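Local coordinates for Tb427.07.360- putative uncharacterized metacyclic invariant surface protein from Trypanosoma brucei (Trypanosoma brucei, PDB 5VTL), which is of unknown function but belongs to the invariant surface proteins of metacyclic trypanosomes and folds into an extended bundle of long helices, at residues Gln1-Phe13 with Val115-Ala129. Sequence-based numbering, arbitrary orientation.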
loop_
_atom_site.group_PDB
_atom_site.type_symbol
_atom_site.label_atom_id
_atom_site.label_comp_id
_atom_site.label_asym_id
_atom_site.label_seq_id
_atom_site.Cartn_x
_atom_site.Cartn_y
_atom_site.Cartn_z
ATOM N N GLN A 1 15.952 -14.245 29.305
ATOM C CA GLN A 1 14.934 -14.326 28.239
ATOM C C GLN A 1 15.624 -14.475 26.897
ATOM O O GLN A 1 15.522 -13.618 26.026
ATOM C CB GLN A 1 13.994 -13.110 28.251
ATOM C CG GLN A 1 13.190 -13.029 29.560
ATOM C CD GLN A 1 12.099 -11.962 29.584
ATOM O OE1 GLN A 1 11.089 -12.067 28.881
ATOM N NE2 GLN A 1 12.276 -10.957 30.438
ATOM N N ASN A 2 16.340 -15.583 26.750
ATOM C CA ASN A 2 17.119 -15.832 25.536
ATOM C C ASN A 2 16.966 -17.262 24.994
ATOM O O ASN A 2 17.888 -17.837 24.417
ATOM C CB ASN A 2 18.586 -15.500 25.779
ATOM C CG ASN A 2 19.178 -16.256 26.933
ATOM O OD1 ASN A 2 18.541 -17.146 27.523
ATOM N ND2 ASN A 2 20.404 -15.889 27.293
ATOM N N THR A 3 15.778 -17.813 25.166
ATOM C CA THR A 3 15.454 -19.086 24.558
ATOM C C THR A 3 15.311 -18.914 23.046
ATOM O O THR A 3 15.138 -17.800 22.548
ATOM C CB THR A 3 14.136 -19.638 25.101
ATOM O OG1 THR A 3 13.054 -18.852 24.607
ATOM C CG2 THR A 3 14.122 -19.638 26.628
ATOM N N VAL A 4 15.355 -20.029 22.328
ATOM C CA VAL A 4 15.092 -20.036 20.893
ATOM C C VAL A 4 13.842 -19.228 20.526
ATOM O O VAL A 4 13.889 -18.409 19.623
ATOM C CB VAL A 4 14.980 -21.499 20.404
ATOM C CG1 VAL A 4 14.423 -21.575 19.009
ATOM C CG2 VAL A 4 16.367 -22.141 20.485
ATOM N N SER A 5 12.745 -19.415 21.266
ATOM C CA SER A 5 11.513 -18.689 20.962
ATOM C C SER A 5 11.663 -17.173 21.170
ATOM O O SER A 5 11.122 -16.396 20.369
ATOM C CB SER A 5 10.350 -19.226 21.783
ATOM O OG SER A 5 10.031 -20.540 21.364
ATOM N N HIS A 6 12.373 -16.752 22.219
ATOM C CA HIS A 6 12.576 -15.317 22.463
ATOM C C HIS A 6 13.355 -14.743 21.288
ATOM O O HIS A 6 13.012 -13.707 20.732
ATOM C CB HIS A 6 13.380 -15.033 23.727
ATOM C CG HIS A 6 12.714 -15.421 25.015
ATOM N ND1 HIS A 6 11.696 -14.691 25.587
ATOM C CD2 HIS A 6 12.990 -16.419 25.884
ATOM C CE1 HIS A 6 11.357 -15.243 26.737
ATOM N NE2 HIS A 6 12.122 -16.298 26.937
ATOM N N VAL A 7 14.419 -15.427 20.904
ATOM C CA VAL A 7 15.274 -14.903 19.833
ATOM C C VAL A 7 14.541 -14.928 18.494
ATOM O O VAL A 7 14.664 -14.003 17.685
ATOM C CB VAL A 7 16.600 -15.690 19.772
ATOM C CG1 VAL A 7 17.444 -15.253 18.581
ATOM C CG2 VAL A 7 17.360 -15.474 21.044
ATOM N N SER A 8 13.745 -15.967 18.239
ATOM C CA SER A 8 12.974 -16.006 17.003
ATOM C C SER A 8 12.024 -14.804 16.873
ATOM O O SER A 8 11.908 -14.188 15.800
ATOM C CB SER A 8 12.177 -17.312 16.906
ATOM O OG SER A 8 13.049 -18.383 16.654
ATOM N N ALA A 9 11.331 -14.509 17.962
ATOM C CA ALA A 9 10.431 -13.367 18.024
ATOM C C ALA A 9 11.181 -12.051 17.764
ATOM O O ALA A 9 10.737 -11.205 16.982
ATOM C CB ALA A 9 9.781 -13.318 19.378
ATOM N N ALA A 10 12.318 -11.878 18.421
ATOM C CA ALA A 10 13.103 -10.657 18.263
ATOM C C ALA A 10 13.624 -10.515 16.845
ATOM O O ALA A 10 13.670 -9.417 16.306
ATOM C CB ALA A 10 14.262 -10.641 19.238
ATOM N N CYS A 11 14.051 -11.625 16.252
ATOM C CA CYS A 11 14.589 -11.571 14.906
ATOM C C CYS A 11 13.506 -11.195 13.880
ATOM O O CYS A 11 13.704 -10.339 13.022
ATOM C CB CYS A 11 15.261 -12.894 14.536
ATOM S SG CYS A 11 15.986 -12.792 12.887
ATOM N N LEU A 12 12.340 -11.818 13.982
ATOM C CA LEU A 12 11.218 -11.450 13.120
ATOM C C LEU A 12 10.911 -9.960 13.207
ATOM O O LEU A 12 10.681 -9.300 12.185
ATOM C CB LEU A 12 9.987 -12.275 13.487
ATOM C CG LEU A 12 8.810 -12.253 12.508
ATOM C CD1 LEU A 12 8.006 -13.556 12.640
ATOM C CD2 LEU A 12 7.889 -11.061 12.770
ATOM N N PHE A 13 10.947 -9.421 14.417
ATOM C CA PHE A 13 10.651 -8.005 14.640
ATOM C C PHE A 13 11.744 -7.106 14.007
ATOM O O PHE A 13 11.450 -6.135 13.304
ATOM C CB PHE A 13 10.537 -7.766 16.149
ATOM C CG PHE A 13 10.043 -6.402 16.525
ATOM C CD1 PHE A 13 9.182 -5.701 15.698
ATOM C CD2 PHE A 13 10.473 -5.804 17.703
ATOM C CE1 PHE A 13 8.732 -4.445 16.051
ATOM C CE2 PHE A 13 10.022 -4.539 18.062
ATOM C CZ PHE A 13 9.156 -3.862 17.233
ATOM N N VAL A 115 22.602 -11.883 22.649
ATOM C CA VAL A 115 22.469 -13.342 22.665
ATOM C C VAL A 115 23.552 -13.980 21.811
ATOM O O VAL A 115 24.147 -15.006 22.194
ATOM C CB VAL A 115 21.070 -13.795 22.182
ATOM C CG1 VAL A 115 20.965 -15.323 22.217
ATOM C CG2 VAL A 115 19.983 -13.131 23.029
ATOM N N ALA A 116 23.802 -13.376 20.658
ATOM C CA ALA A 116 24.781 -13.895 19.720
ATOM C C ALA A 116 26.128 -14.047 20.429
ATOM O O ALA A 116 26.819 -15.051 20.273
ATOM C CB ALA A 116 24.901 -12.982 18.550
ATOM N N GLU A 117 26.453 -13.061 21.268
ATOM C CA GLU A 117 27.744 -13.008 21.918
ATOM C C GLU A 117 27.740 -13.561 23.347
ATOM O O GLU A 117 28.717 -13.387 24.091
ATOM C CB GLU A 117 28.242 -11.557 21.893
ATOM C CG GLU A 117 28.295 -11.024 20.452
ATOM C CD GLU A 117 29.112 -9.758 20.258
ATOM O OE1 GLU A 117 29.448 -9.071 21.250
ATOM O OE2 GLU A 117 29.394 -9.449 19.079
ATOM N N ASP A 118 26.659 -14.246 23.731
ATOM C CA ASP A 118 26.549 -14.773 25.079
ATOM C C ASP A 118 26.866 -16.260 25.080
ATOM O O ASP A 118 26.105 -17.062 24.542
ATOM C CB ASP A 118 25.140 -14.485 25.638
ATOM C CG ASP A 118 25.026 -14.749 27.131
ATOM O OD1 ASP A 118 25.833 -15.520 27.661
ATOM O OD2 ASP A 118 24.135 -14.155 27.770
ATOM N N ASN A 119 28.011 -16.619 25.670
ATOM C CA ASN A 119 28.457 -18.015 25.745
ATOM C C ASN A 119 27.584 -18.889 26.640
ATOM O O ASN A 119 27.725 -20.108 26.643
ATOM C CB ASN A 119 29.901 -18.071 26.251
ATOM C CG ASN A 119 30.872 -17.446 25.284
ATOM O OD1 ASN A 119 30.754 -17.622 24.075
ATOM N ND2 ASN A 119 31.809 -16.656 25.810
ATOM N N SER A 120 26.695 -18.271 27.413
ATOM C CA SER A 120 25.752 -19.015 28.230
ATOM C C SER A 120 24.460 -19.359 27.466
ATOM O O SER A 120 23.587 -20.029 28.004
ATOM C CB SER A 120 25.429 -18.239 29.520
ATOM O OG SER A 120 24.538 -17.160 29.279
ATOM N N ALA A 121 24.331 -18.873 26.231
ATOM C CA ALA A 121 23.080 -19.021 25.508
ATOM C C ALA A 121 23.102 -20.320 24.714
ATOM O O ALA A 121 24.159 -20.780 24.307
ATOM C CB ALA A 121 22.845 -17.838 24.596
ATOM N N ALA A 122 21.937 -20.913 24.513
ATOM C CA ALA A 122 21.820 -22.154 23.756
ATOM C C ALA A 122 22.276 -21.991 22.312
ATOM O O ALA A 122 22.155 -20.918 21.720
ATOM C CB ALA A 122 20.372 -22.676 23.815
ATOM N N SER A 123 22.844 -23.062 21.763
ATOM C CA SER A 123 23.411 -23.049 20.412
ATOM C C SER A 123 22.484 -22.416 19.354
ATOM O O SER A 123 22.883 -21.512 18.615
ATOM C CB SER A 123 23.813 -24.475 20.011
ATOM O OG SER A 123 22.708 -25.375 20.087
ATOM N N THR A 124 21.240 -22.870 19.283
ATOM C CA THR A 124 20.348 -22.435 18.215
ATOM C C THR A 124 19.905 -20.993 18.422
ATOM O O THR A 124 19.730 -20.245 17.449
ATOM C CB THR A 124 19.128 -23.369 18.074
ATOM O OG1 THR A 124 19.600 -24.667 17.690
ATOM C CG2 THR A 124 18.163 -22.866 16.985
ATOM N N ALA A 125 19.783 -20.597 19.688
ATOM C CA ALA A 125 19.462 -19.207 20.023
ATOM C C ALA A 125 20.531 -18.257 19.507
ATOM O O ALA A 125 20.223 -17.234 18.876
ATOM C CB ALA A 125 19.306 -19.060 21.483
ATOM N N ARG A 126 21.787 -18.608 19.757
ATOM C CA ARG A 126 22.912 -17.822 19.259
ATOM C C ARG A 126 22.970 -17.816 17.738
ATOM O O ARG A 126 23.271 -16.799 17.113
ATOM C CB ARG A 126 24.216 -18.371 19.814
ATOM C CG ARG A 126 24.319 -18.280 21.344
ATOM C CD ARG A 126 25.725 -18.708 21.824
ATOM N NE ARG A 126 26.705 -17.685 21.518
ATOM C CZ ARG A 126 27.997 -17.779 21.803
ATOM N NH1 ARG A 126 28.460 -18.888 22.351
ATOM N NH2 ARG A 126 28.824 -16.800 21.480
ATOM N N ARG A 127 22.658 -18.945 17.121
ATOM C CA ARG A 127 22.732 -19.042 15.668
ATOM C C ARG A 127 21.702 -18.140 15.008
ATOM O O ARG A 127 21.978 -17.420 14.056
ATOM C CB ARG A 127 22.516 -20.486 15.212
ATOM C CG ARG A 127 22.564 -20.646 13.720
ATOM C CD ARG A 127 22.818 -22.115 13.355
ATOM N NE ARG A 127 21.711 -22.946 13.790
ATOM C CZ ARG A 127 21.722 -23.821 14.799
ATOM N NH1 ARG A 127 22.795 -24.058 15.543
ATOM N NH2 ARG A 127 20.609 -24.474 15.055
ATOM N N ILE A 128 20.494 -18.184 15.534
ATOM C CA ILE A 128 19.426 -17.356 15.001
ATOM C C ILE A 128 19.783 -15.890 15.202
ATOM O O ILE A 128 19.619 -15.074 14.291
ATOM C CB ILE A 128 18.105 -17.694 15.701
ATOM C CG1 ILE A 128 17.666 -19.107 15.308
ATOM C CG2 ILE A 128 16.993 -16.659 15.355
ATOM C CD1 ILE A 128 16.479 -19.593 16.154
ATOM N N ALA A 129 20.283 -15.564 16.392
ATOM C CA ALA A 129 20.624 -14.171 16.706
ATOM C C ALA A 129 21.725 -13.670 15.781
ATOM O O ALA A 129 21.651 -12.559 15.238
ATOM C CB ALA A 129 21.059 -14.021 18.155
HETATM O O HOH W 1 19.677 -19.863 25.576
HETATM O O HOH W 2 21.915 -13.483 26.310
HETATM O O HOH W 3 21.854 -17.328 29.262
#
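V7 of helix 4-58 points into a pocket formed by V115, A125, I128 and A129. Its CB faces the A125 carbonyl oxygen. From there the two methyls part. With CG1 anti to the backbone N (chi1 174°), this branch reaches the backbone of helix 123-130. V7 CG1 lies 3.4 Å from A125 O and 3.5 Å from I128 CG2, and it also meets the CB of A129. The other branch turns to helix 105-116, where V7 CG2 packs 3.8 Å from V115 CG1 and touches the CB of A125. One valine therefore joins three helices. I128 returns the fit as a knob among V4, V7, S8 and C11. Its CG2 lies against V7, and its CD1 crosses to V4 CG1 at 4.0 Å and to the hydroxyl of S8. V4 CG2 packs near the start of helix 123-130, against T124 CB and the backbone N of A125. Residues 4-13 and 123-129 run nearly parallel, 9° apart, and their axes come within 8.7 Å. The disulfide from C11 to C132 ties helix 4-58 to the chain just beyond helix 123-130.

The polar end is built differently. N2 CB rests on V115 CG2, and the N2 amide reaches toward the 118-121 turn, where N2 ND2 comes to 4.1 Å from both D118 OD2 and A121 CB. N2 ND2 donates to two waters. One, 3.0 Å from N2 ND2, donates to D118 OD2; the other donates to S120 OG. A third water links N2 O to the backbone N of A122, the N-cap residue. The turn has its own brace: D118 OD1 accepts from both S120 N and S120 OG on one face of its carboxylate. Apolar interlocking thus joins the helices, while water carries the hydrogen bonding between the N-terminal residues and the turn.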